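Local coordinates for glycosyl transferase family 8 (Streptococcus pneumoniae, PDB 5GVV), which transfers galactose from UDP-galactose to the terminal glucose of the already glycosylated serine-rich repeat protein PsrP, at residues 8-13 with 21-26; 65-70 with 87-92; 91-96 with 146-151. All coordinates share one frame; numbering follows the deposited sequence.

How the interactions relate
All three contacts lie in the family 8 glycosyltransferase region and reach the same seven-stranded mixed sheet. Interaction 1 closes before the other two open; interaction 3 begins on the segment where interaction 2 ends. Interaction 1 packs strand 6-11 on helix 17-30. Interaction 2 joins the end of strand 61-66 to the loop before strand 101-105. Interaction 3 shares Tyr91 and Phe92 with interaction 2 and crosses to strand 145-149. The centres of interactions 1 and 2 are about 15 Å apart, those of 1 and 3 about 16 Å, and those of 2 and 3 about 12 Å. Interactions 1 and 2 both touch UDP, so sheet packing and the nucleotide pocket are built from the same segments.

Interaction 1 of 3, residues 8-13 with 21-26; sequences VVFAGD and ETAMKS. With UDP (uridine-5'-diphosphate), chain D.
Phe10 packs on Ala23 and Met24 in a buried, apolar strand-to-helix contact. It joins strand 6-11 to helix 17-30 in the first beta-alpha-beta unit of the sheet. The residue at position 24 is selenomethionine. Its CG lies over one face of the Phe10 ring, offset toward the rim. This is a CH-pi contact, with CG 4.0 Å from the ring centroid and 23° off the ring normal. The nearest ring atom is Phe10 CE1, 3.7 Å from Met24 CG. The extended chi2 of Met24 (173°) carries SE on past CG. There SE stands oblique to the ring, 5.3 Å from the Phe10 centroid, as a Met-aromatic contact. Ala23 adds its methyl group, with CB 3.9 Å from Phe10 CE2. No hydrogen bond crosses between strand and helix. Ile36, Leu38 and Leu105 of the neighbouring strands also touch Phe10.

Past Phe10, the chain turns from packing to binding UDP. The ribose O2' gives a hydrogen bond to the carbonyl O of Ala11, modelled very short, with 2.5 Å between UDP O2' and Ala11 O. Gly12 CA comes within 3.1 Å of the uracil O2 of UDP. Asp13 grips the base at two points. Its backbone N donates to UDP O2 over 3.3 Å, and its OD1 accepts from UDP N3 over 2.7 Å. With chi1 at 61°, the carboxylate of Asp13 stands where OD1 can meet N3. The two Asp13 bonds engage O2 and N3, one side of the imide edge of uracil. A nucleotide pocket at the end of the first strand of a beta-alpha-beta unit is characteristic of the GT-A fold.

Interaction 2 of 3, residues 65-70 with 87-92; sequences CKLIGS and TFARYF. With UDP (uridine-5'-diphosphate), chain D.
Leu67 meets Ala89 and Phe92 in a small apolar contact. One methyl carbon of Leu67 does all the touching. Leu67 CD2 lies 3.9 Å from Ala89 CB. The same Leu67 CD2 is also 3.9 Å from Phe92 CD2, and it comes to that ring obliquely. The first side-chain bond of Leu67 points to the loop. With CG beside the backbone N (chi1 -68°), the CD2 branch is the one that reaches Ala89 and Phe92. Leu67 is also the centre of an inverse gamma turn, just past the end of strand 61-66.

The side-chain polar bonds between residues of the two segments lie within 87-92 and face the nucleotide. Arg90 bends at chi3 (98°), and its guanidinium returns to Thr87. NE of Arg90 makes a weak hydrogen bond to Thr87 O. Arg90 NH1 makes another weak one to Thr87 OG1, at 2.8 Å and 130°. Outside the segments, Asp177 forms a salt bridge with Arg90 NE, which further restrains the group.

The UDP contacts are van der Waals in kind. Thr87 OG1 is 3.4 Å from C5' of UDP. Arg90 NH1 is 3.7 Å from that UDP C5', which lies at the guanidinium edge.

Leu67 also rests on Leu39 of strand 34-40. Phe92 packs on Arg159 and Ile163 of helix 158-167 and meets Phe72 edge-to-face. The contact thus lies between the edge of the main sheet and that helix.

Interaction 3 of 3, residues 91-96 with 146-151; sequences YFIPDF and LLINNK
Ile93 and Ile148 reach toward each other and meet tip to tip, with Ile93 CD1 3.7 Å from Ile148 CD1. Beside them, Asn150 sets its amide oxygen against Pro94. Asn150 OD1 is 3.2 Å from Pro94 CA and 3.3 Å from Pro94 CB. The CG2 branch of Ile93 lies near the same oxygen, 3.9 Å from Asn150 OD1. This oxygen is buried against carbon and has no hydrogen-bond partner in the model.

The torsion of Asn150 places CG opposite the backbone N (chi1 -162°), which carries the amide across to the loop. The other end of the amide is held by hydrogen bonds. Asn150 ND2 donates to Glu99 O, and more weakly to Val97 O. The two isoleucines are backed by strand 101-105, where Tyr104 touches both and Val102 touches Ile148. Ile93 also packs on Val9 of strand 6-11.

One residue before Asn150, Asn149 is the N-cap of helix 150-155. Its OD1 accepts a hydrogen bond from Lys152 N. Here a loop covers a strand-to-helix junction on the central sheet of the GT-A fold, with a side-chain N-cap starting the helix.

Interaction 1 of 3, residues 8-13 with 21-26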
loop_
_atom_site.group_PDB
_atom_site.type_symbol
_atom_site.label_atom_id
_atom_site.label_comp_id
_atom_site.label_asym_id
_atom_site.label_seq_id
_atom_site.Cartn_x
_atom_site.Cartn_y
_atom_site.Cartn_z
ATOM N N VAL A 8 -2.196 -20.427 9.935
ATOM C CA VAL A 8 -1.209 -19.893 8.997
ATOM C C VAL A 8 -0.580 -18.638 9.596
ATOM O O VAL A 8 -1.281 -17.822 10.201
ATOM C CB VAL A 8 -1.869 -19.528 7.652
ATOM C CG1 VAL A 8 -0.846 -18.920 6.689
ATOM C CG2 VAL A 8 -2.522 -20.749 7.024
ATOM N N VAL A 9 0.733 -18.476 9.447
ATOM C CA VAL A 9 1.390 -17.297 10.015
ATOM C C VAL A 9 2.225 -16.529 8.986
ATOM O O VAL A 9 3.006 -17.124 8.234
ATOM C CB VAL A 9 2.217 -17.647 11.291
ATOM C CG1 VAL A 9 3.215 -18.757 11.014
ATOM C CG2 VAL A 9 2.919 -16.417 11.830
ATOM N N PHE A 10 2.013 -15.214 8.924
ATOM C CA PHE A 10 2.856 -14.323 8.128
ATOM C C PHE A 10 3.632 -13.421 9.080
ATOM O O PHE A 10 3.296 -13.326 10.267
ATOM C CB PHE A 10 2.019 -13.428 7.203
ATOM C CG PHE A 10 1.282 -14.165 6.116
ATOM C CD1 PHE A 10 0.033 -14.723 6.361
ATOM C CD2 PHE A 10 1.817 -14.261 4.835
ATOM C CE1 PHE A 10 -0.657 -15.393 5.356
ATOM C CE2 PHE A 10 1.131 -14.923 3.821
ATOM C CZ PHE A 10 -0.108 -15.489 4.086
ATOM N N ALA A 11 4.653 -12.748 8.560
ATOM C CA ALA A 11 5.447 -11.810 9.355
ATOM C C ALA A 11 5.891 -10.652 8.472
ATOM O O ALA A 11 6.516 -10.868 7.432
ATOM C CB ALA A 11 6.657 -12.510 9.942
ATOM N N GLY A 12 5.577 -9.424 8.872
ATOM C CA GLY A 12 5.961 -8.283 8.063
ATOM C C GLY A 12 5.617 -6.947 8.682
ATOM O O GLY A 12 4.748 -6.858 9.556
ATOM N N ASP A 13 6.305 -5.902 8.231
ATOM C CA ASP A 13 6.052 -4.550 8.725
ATOM C C ASP A 13 5.049 -3.818 7.841
ATOM O O ASP A 13 4.691 -4.301 6.763
ATOM C CB ASP A 13 7.362 -3.755 8.822
ATOM C CG ASP A 13 8.055 -3.593 7.475
ATOM O OD1 ASP A 13 7.994 -4.524 6.644
ATOM O OD2 ASP A 13 8.670 -2.529 7.249
ATOM N N GLU A 21 -0.702 -8.084 2.203
ATOM C CA GLU A 21 -2.122 -8.168 1.877
ATOM C C GLU A 21 -2.370 -8.949 0.593
ATOM O O GLU A 21 -3.334 -9.710 0.507
ATOM C CB GLU A 21 -2.759 -6.771 1.788
ATOM C CG GLU A 21 -4.283 -6.822 1.708
ATOM C CD GLU A 21 -4.942 -5.460 1.838
ATOM O OE1 GLU A 21 -4.267 -4.499 2.274
ATOM O OE2 GLU A 21 -6.142 -5.359 1.503
ATOM N N THR A 22 -1.507 -8.749 -0.402
ATOM C CA THR A 22 -1.580 -9.506 -1.650
ATOM C C THR A 22 -1.389 -11.009 -1.422
ATOM O O THR A 22 -2.114 -11.826 -1.987
ATOM C CB THR A 22 -0.542 -9.007 -2.660
ATOM O OG1 THR A 22 -0.843 -7.650 -3.014
ATOM C CG2 THR A 22 -0.566 -9.859 -3.923
ATOM N N ALA A 23 -0.413 -11.374 -0.596
ATOM C CA ALA A 23 -0.167 -12.788 -0.307
ATOM C C ALA A 23 -1.360 -13.396 0.425
ATOM O O ALA A 23 -1.778 -14.516 0.123
ATOM C CB ALA A 23 1.093 -12.948 0.507
HETATM N N MSE A 24 -1.925 -12.659 1.395
HETATM C CA MSE A 24 -3.099 -13.126 2.112
HETATM C C MSE A 24 -4.279 -13.241 1.198
HETATM O O MSE A 24 -5.035 -14.191 1.255
HETATM C CB MSE A 24 -3.455 -12.234 3.349
HETATM C CG MSE A 24 -2.437 -12.294 4.463
HETATM SE SE MSE A 24 -2.922 -10.945 5.874
HETATM C CE MSE A 24 -4.732 -11.617 5.821
ATOM N N LYS A 25 -4.494 -12.254 0.329
ATOM C CA LYS A 25 -5.591 -12.328 -0.640
ATOM C C LYS A 25 -5.515 -13.594 -1.492
ATOM O O LYS A 25 -6.529 -14.263 -1.706
ATOM C CB LYS A 25 -5.619 -11.089 -1.541
ATOM C CG LYS A 25 -6.355 -9.909 -0.924
ATOM C CD LYS A 25 -6.750 -8.855 -1.957
ATOM C CE LYS A 25 -5.574 -8.010 -2.397
ATOM N NZ LYS A 25 -6.018 -6.721 -3.030
ATOM N N SER A 26 -4.321 -13.924 -1.974
ATOM C CA SER A 26 -4.156 -15.111 -2.816
ATOM C C SER A 26 -4.454 -16.380 -2.017
ATOM O O SER A 26 -5.096 -17.301 -2.527
ATOM C CB SER A 26 -2.755 -15.157 -3.435
ATOM O OG SER A 26 -1.739 -15.337 -2.463
HETATM N N1 UDP D . 10.001 -8.438 5.061
HETATM C C2 UDP D . 9.282 -7.344 5.501
HETATM N N3 UDP D . 9.604 -6.069 5.073
HETATM C C4 UDP D . 10.657 -5.884 4.199
HETATM C C5 UDP D . 11.379 -6.990 3.754
HETATM C C6 UDP D . 11.114 -8.252 4.286
HETATM O O2 UDP D . 8.347 -7.510 6.279
HETATM O O4 UDP D . 10.942 -4.745 3.814
HETATM C "C1'" UDP D . 9.623 -9.786 5.540
HETATM C "C2'" UDP D . 8.618 -10.401 4.579
HETATM O "O2'" UDP D . 7.704 -11.214 5.279
HETATM C "C3'" UDP D . 9.470 -11.279 3.692
HETATM C "C4'" UDP D . 10.570 -11.723 4.648
HETATM O "O4'" UDP D . 10.752 -10.646 5.551
HETATM O "O3'" UDP D . 8.723 -12.363 3.182
HETATM C "C5'" UDP D . 11.875 -12.059 3.929
HETATM O "O5'" UDP D . 12.032 -11.173 2.842
HETATM P PA UDP D . 12.173 -11.783 1.364
HETATM O O1A UDP D . 10.938 -12.551 1.107
HETATM O O2A UDP D . 12.373 -10.703 0.369
HETATM O O3A UDP D . 13.468 -12.749 1.417
HETATM P PB UDP D . 13.724 -13.944 0.359
HETATM O O1B UDP D . 14.790 -14.845 0.855
HETATM O O2B UDP D . 14.174 -13.343 -0.917
HETATM O O3B UDP D . 12.471 -14.709 0.146
#

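Interaction 2 of 3, residues 65-70 with 87-92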
loop_
_atom_site.group_PDB
_atom_site.type_symbol
_atom_site.label_atom_id
_atom_site.label_comp_id
_atom_site.label_asym_id
_atom_site.label_seq_id
_atom_site.Cartn_x
_atom_site.Cartn_y
_atom_site.Cartn_z
ATOM N N CYS A 65 -0.353 -10.193 16.032
ATOM C CA CYS A 65 0.736 -10.555 16.925
ATOM C C CYS A 65 1.750 -9.421 16.984
ATOM O O CYS A 65 2.628 -9.309 16.127
ATOM C CB CYS A 65 1.386 -11.860 16.471
ATOM S SG CYS A 65 0.209 -13.229 16.427
ATOM N N LYS A 66 1.614 -8.576 18.001
ATOM C CA LYS A 66 2.450 -7.386 18.119
ATOM C C LYS A 66 3.791 -7.680 18.787
ATOM O O LYS A 66 3.853 -8.027 19.973
ATOM C CB LYS A 66 1.700 -6.276 18.869
ATOM C CG LYS A 66 0.729 -5.488 17.981
ATOM C CD LYS A 66 1.483 -4.768 16.871
ATOM C CE LYS A 66 0.615 -3.740 16.142
ATOM N NZ LYS A 66 -0.318 -4.360 15.162
ATOM N N LEU A 67 4.862 -7.540 18.014
ATOM C CA LEU A 67 6.208 -7.717 18.542
ATOM C C LEU A 67 6.703 -6.412 19.161
ATOM O O LEU A 67 7.674 -5.809 18.693
ATOM C CB LEU A 67 7.174 -8.210 17.460
ATOM C CG LEU A 67 6.953 -9.629 16.933
ATOM C CD1 LEU A 67 5.878 -9.613 15.889
ATOM C CD2 LEU A 67 8.217 -10.208 16.342
ATOM N N ILE A 68 6.027 -5.986 20.219
ATOM C CA ILE A 68 6.381 -4.756 20.910
ATOM C C ILE A 68 6.882 -5.100 22.304
ATOM O O ILE A 68 6.156 -5.697 23.101
ATOM C CB ILE A 68 5.171 -3.808 21.002
ATOM C CG1 ILE A 68 4.630 -3.506 19.599
ATOM C CG2 ILE A 68 5.549 -2.530 21.738
ATOM C CD1 ILE A 68 3.343 -2.694 19.583
ATOM N N GLY A 69 8.127 -4.731 22.594
ATOM C CA GLY A 69 8.729 -5.049 23.877
ATOM C C GLY A 69 10.171 -5.505 23.738
ATOM O O GLY A 69 10.635 -5.808 22.636
ATOM N N SER A 70 10.873 -5.563 24.866
ATOM C CA SER A 70 12.292 -5.904 24.891
ATOM C C SER A 70 12.542 -7.387 24.618
ATOM O O SER A 70 13.587 -7.751 24.079
ATOM C CB SER A 70 12.899 -5.518 26.242
ATOM O OG SER A 70 12.345 -6.298 27.291
ATOM N N THR A 87 13.852 -9.805 8.632
ATOM C CA THR A 87 13.346 -11.108 8.226
ATOM C C THR A 87 13.474 -12.159 9.322
ATOM O O THR A 87 13.412 -13.359 9.050
ATOM C CB THR A 87 14.112 -11.589 6.976
ATOM O OG1 THR A 87 13.729 -12.928 6.645
ATOM C CG2 THR A 87 15.612 -11.541 7.231
ATOM N N PHE A 88 13.631 -11.702 10.560
ATOM C CA PHE A 88 13.966 -12.592 11.668
ATOM C C PHE A 88 12.780 -12.912 12.580
ATOM O O PHE A 88 12.910 -13.693 13.526
ATOM C CB PHE A 88 15.088 -11.972 12.504
ATOM C CG PHE A 88 16.363 -11.742 11.741
ATOM C CD1 PHE A 88 17.324 -12.740 11.665
ATOM C CD2 PHE A 88 16.609 -10.527 11.112
ATOM C CE1 PHE A 88 18.506 -12.540 10.968
ATOM C CE2 PHE A 88 17.789 -10.316 10.413
ATOM C CZ PHE A 88 18.739 -11.326 10.339
ATOM N N ALA A 89 11.630 -12.314 12.296
ATOM C CA ALA A 89 10.488 -12.386 13.202
ATOM C C ALA A 89 9.884 -13.786 13.311
ATOM O O ALA A 89 9.185 -14.092 14.278
ATOM C CB ALA A 89 9.428 -11.372 12.794
ATOM N N ARG A 90 10.160 -14.637 12.326
ATOM C CA ARG A 90 9.599 -15.987 12.315
ATOM C C ARG A 90 10.130 -16.843 13.469
ATOM O O ARG A 90 9.565 -17.893 13.784
ATOM C CB ARG A 90 9.835 -16.664 10.952
ATOM C CG ARG A 90 11.296 -16.785 10.534
ATOM C CD ARG A 90 11.439 -17.194 9.065
ATOM N NE ARG A 90 11.682 -16.042 8.196
ATOM C CZ ARG A 90 11.724 -16.101 6.867
ATOM N NH1 ARG A 90 11.954 -15.005 6.156
ATOM N NH2 ARG A 90 11.531 -17.255 6.246
ATOM N N TYR A 91 11.207 -16.381 14.101
ATOM C CA TYR A 91 11.755 -17.045 15.280
ATOM C C TYR A 91 10.722 -17.103 16.412
ATOM O O TYR A 91 10.662 -18.086 17.159
ATOM C CB TYR A 91 13.009 -16.315 15.785
ATOM C CG TYR A 91 14.217 -16.351 14.865
ATOM C CD1 TYR A 91 14.232 -17.142 13.724
ATOM C CD2 TYR A 91 15.353 -15.598 15.152
ATOM C CE1 TYR A 91 15.338 -17.175 12.887
ATOM C CE2 TYR A 91 16.460 -15.622 14.319
ATOM C CZ TYR A 91 16.447 -16.417 13.190
ATOM O OH TYR A 91 17.547 -16.452 12.359
ATOM N N PHE A 92 9.907 -16.054 16.528
ATOM C CA PHE A 92 8.991 -15.903 17.664
ATOM C C PHE A 92 7.633 -16.570 17.449
ATOM O O PHE A 92 6.703 -16.354 18.225
ATOM C CB PHE A 92 8.781 -14.420 17.987
ATOM C CG PHE A 92 10.049 -13.685 18.319
ATOM C CD1 PHE A 92 10.556 -13.702 19.611
ATOM C CD2 PHE A 92 10.733 -12.977 17.338
ATOM C CE1 PHE A 92 11.724 -13.024 19.924
ATOM C CE2 PHE A 92 11.901 -12.295 17.641
ATOM C CZ PHE A 92 12.397 -12.317 18.936
HETATM N N1 UDP D . 10.001 -8.438 5.061
HETATM C C2 UDP D . 9.282 -7.344 5.501
HETATM N N3 UDP D . 9.604 -6.069 5.073
HETATM C C4 UDP D . 10.657 -5.884 4.199
HETATM C C5 UDP D . 11.379 -6.990 3.754
HETATM C C6 UDP D . 11.114 -8.252 4.286
HETATM O O2 UDP D . 8.347 -7.510 6.279
HETATM O O4 UDP D . 10.942 -4.745 3.814
HETATM C "C1'" UDP D . 9.623 -9.786 5.540
HETATM C "C2'" UDP D . 8.618 -10.401 4.579
HETATM O "O2'" UDP D . 7.704 -11.214 5.279
HETATM C "C3'" UDP D . 9.470 -11.279 3.692
HETATM C "C4'" UDP D . 10.570 -11.723 4.648
HETATM O "O4'" UDP D . 10.752 -10.646 5.551
HETATM O "O3'" UDP D . 8.723 -12.363 3.182
HETATM C "C5'" UDP D . 11.875 -12.059 3.929
HETATM O "O5'" UDP D . 12.032 -11.173 2.842
HETATM P PA UDP D . 12.173 -11.783 1.364
HETATM O O1A UDP D . 10.938 -12.551 1.107
HETATM O O2A UDP D . 12.373 -10.703 0.369
HETATM O O3A UDP D . 13.468 -12.749 1.417
HETATM P PB UDP D . 13.724 -13.944 0.359
HETATM O O1B UDP D . 14.790 -14.845 0.855
HETATM O O2B UDP D . 14.174 -13.343 -0.917
HETATM O O3B UDP D . 12.471 -14.709 0.146
#

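Interaction 3 of 3, residues 91-96 with 146-151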
loop_
_atom_site.group_PDB
_atom_site.type_symbol
_atom_site.label_atom_id
_atom_site.label_comp_id
_atom_site.label_asym_id
_atom_site.label_seq_id
_atom_site.Cartn_x
_atom_site.Cartn_y
_atom_site.Cartn_z
ATOM N N TYR A 91 11.207 -16.381 14.101
ATOM C CA TYR A 91 11.755 -17.045 15.280
ATOM C C TYR A 91 10.722 -17.103 16.412
ATOM O O TYR A 91 10.662 -18.086 17.159
ATOM C CB TYR A 91 13.009 -16.315 15.785
ATOM C CG TYR A 91 14.217 -16.351 14.865
ATOM C CD1 TYR A 91 14.232 -17.142 13.724
ATOM C CD2 TYR A 91 15.353 -15.598 15.152
ATOM C CE1 TYR A 91 15.338 -17.175 12.887
ATOM C CE2 TYR A 91 16.460 -15.622 14.319
ATOM C CZ TYR A 91 16.447 -16.417 13.190
ATOM O OH TYR A 91 17.547 -16.452 12.359
ATOM N N PHE A 92 9.907 -16.054 16.528
ATOM C CA PHE A 92 8.991 -15.903 17.664
ATOM C C PHE A 92 7.633 -16.570 17.449
ATOM O O PHE A 92 6.703 -16.354 18.225
ATOM C CB PHE A 92 8.781 -14.420 17.987
ATOM C CG PHE A 92 10.049 -13.685 18.319
ATOM C CD1 PHE A 92 10.556 -13.702 19.611
ATOM C CD2 PHE A 92 10.733 -12.977 17.338
ATOM C CE1 PHE A 92 11.724 -13.024 19.924
ATOM C CE2 PHE A 92 11.901 -12.295 17.641
ATOM C CZ PHE A 92 12.397 -12.317 18.936
ATOM N N ILE A 93 7.520 -17.375 16.399
ATOM C CA ILE A 93 6.267 -18.073 16.101
ATOM C C ILE A 93 5.648 -18.829 17.291
ATOM O O ILE A 93 4.472 -18.626 17.599
ATOM C CB ILE A 93 6.396 -18.983 14.845
ATOM C CG1 ILE A 93 6.387 -18.129 13.571
ATOM C CG2 ILE A 93 5.263 -19.993 14.787
ATOM C CD1 ILE A 93 6.742 -18.897 12.302
ATOM N N PRO A 94 6.432 -19.681 17.983
ATOM C CA PRO A 94 5.784 -20.443 19.058
ATOM C C PRO A 94 5.415 -19.600 20.279
ATOM O O PRO A 94 4.830 -20.129 21.225
ATOM C CB PRO A 94 6.843 -21.492 19.432
ATOM C CG PRO A 94 8.139 -20.856 19.088
ATOM C CD PRO A 94 7.862 -20.028 17.853
ATOM N N ASP A 95 5.735 -18.310 20.259
ATOM C CA ASP A 95 5.343 -17.417 21.344
ATOM C C ASP A 95 3.922 -16.878 21.154
ATOM O O ASP A 95 3.339 -16.310 22.083
ATOM C CB ASP A 95 6.339 -16.258 21.478
ATOM C CG ASP A 95 7.685 -16.701 22.025
ATOM O OD1 ASP A 95 7.711 -17.638 22.852
ATOM O OD2 ASP A 95 8.718 -16.114 21.631
ATOM N N PHE A 96 3.366 -17.066 19.957
ATOM C CA PHE A 96 2.033 -16.557 19.642
ATOM C C PHE A 96 1.038 -17.641 19.238
ATOM O O PHE A 96 -0.134 -17.587 19.616
ATOM C CB PHE A 96 2.108 -15.522 18.514
ATOM C CG PHE A 96 2.882 -14.283 18.872
ATOM C CD1 PHE A 96 4.216 -14.156 18.500
ATOM C CD2 PHE A 96 2.278 -13.245 19.574
ATOM C CE1 PHE A 96 4.937 -13.018 18.820
ATOM C CE2 PHE A 96 2.993 -12.100 19.896
ATOM C CZ PHE A 96 4.326 -11.989 19.518
ATOM N N LEU A 146 7.208 -22.826 5.483
ATOM C CA LEU A 146 7.551 -23.794 6.514
ATOM C C LEU A 146 6.306 -24.384 7.150
ATOM O O LEU A 146 5.525 -23.665 7.785
ATOM C CB LEU A 146 8.426 -23.146 7.590
ATOM C CG LEU A 146 9.773 -22.609 7.114
ATOM C CD1 LEU A 146 10.491 -21.880 8.226
ATOM C CD2 LEU A 146 10.631 -23.743 6.597
ATOM N N LEU A 147 6.108 -25.687 6.962
ATOM C CA LEU A 147 5.111 -26.400 7.742
ATOM C C LEU A 147 5.766 -26.737 9.071
ATOM O O LEU A 147 6.687 -27.551 9.124
ATOM C CB LEU A 147 4.650 -27.670 7.029
ATOM C CG LEU A 147 3.463 -28.335 7.724
ATOM C CD1 LEU A 147 2.366 -27.312 7.979
ATOM C CD2 LEU A 147 2.930 -29.488 6.907
ATOM N N ILE A 148 5.291 -26.111 10.143
ATOM C CA ILE A 148 6.013 -26.110 11.411
ATOM C C ILE A 148 5.359 -26.962 12.504
ATOM O O ILE A 148 4.158 -26.851 12.756
ATOM C CB ILE A 148 6.196 -24.663 11.915
ATOM C CG1 ILE A 148 7.138 -23.898 10.980
ATOM C CG2 ILE A 148 6.724 -24.639 13.342
ATOM C CD1 ILE A 148 7.197 -22.397 11.230
ATOM N N ASN A 149 6.160 -27.816 13.136
ATOM C CA ASN A 149 5.729 -28.548 14.321
ATOM C C ASN A 149 5.812 -27.605 15.519
ATOM O O ASN A 149 6.792 -27.623 16.263
ATOM C CB ASN A 149 6.632 -29.769 14.527
ATOM C CG ASN A 149 6.122 -30.714 15.604
ATOM O OD1 ASN A 149 5.386 -30.319 16.511
ATOM N ND2 ASN A 149 6.526 -31.976 15.511
ATOM N N ASN A 150 4.786 -26.777 15.695
ATOM C CA ASN A 150 4.805 -25.721 16.708
ATOM C C ASN A 150 4.988 -26.217 18.147
ATOM O O ASN A 150 5.628 -25.550 18.966
ATOM C CB ASN A 150 3.544 -24.862 16.608
ATOM C CG ASN A 150 3.697 -23.528 17.313
ATOM O OD1 ASN A 150 4.776 -22.941 17.307
ATOM N ND2 ASN A 150 2.625 -23.049 17.935
ATOM N N LYS A 151 4.425 -27.379 18.455
ATOM C CA LYS A 151 4.549 -27.946 19.794
ATOM C C LYS A 151 6.013 -28.242 20.118
ATOM O O LYS A 151 6.510 -27.879 21.190
ATOM C CB LYS A 151 3.706 -29.216 19.911
ATOM C CG LYS A 151 3.656 -29.807 21.318
ATOM C CD LYS A 151 2.985 -31.179 21.314
ATOM C CE LYS A 151 3.653 -32.133 22.300
ATOM N NZ LYS A 151 3.165 -33.539 22.160
#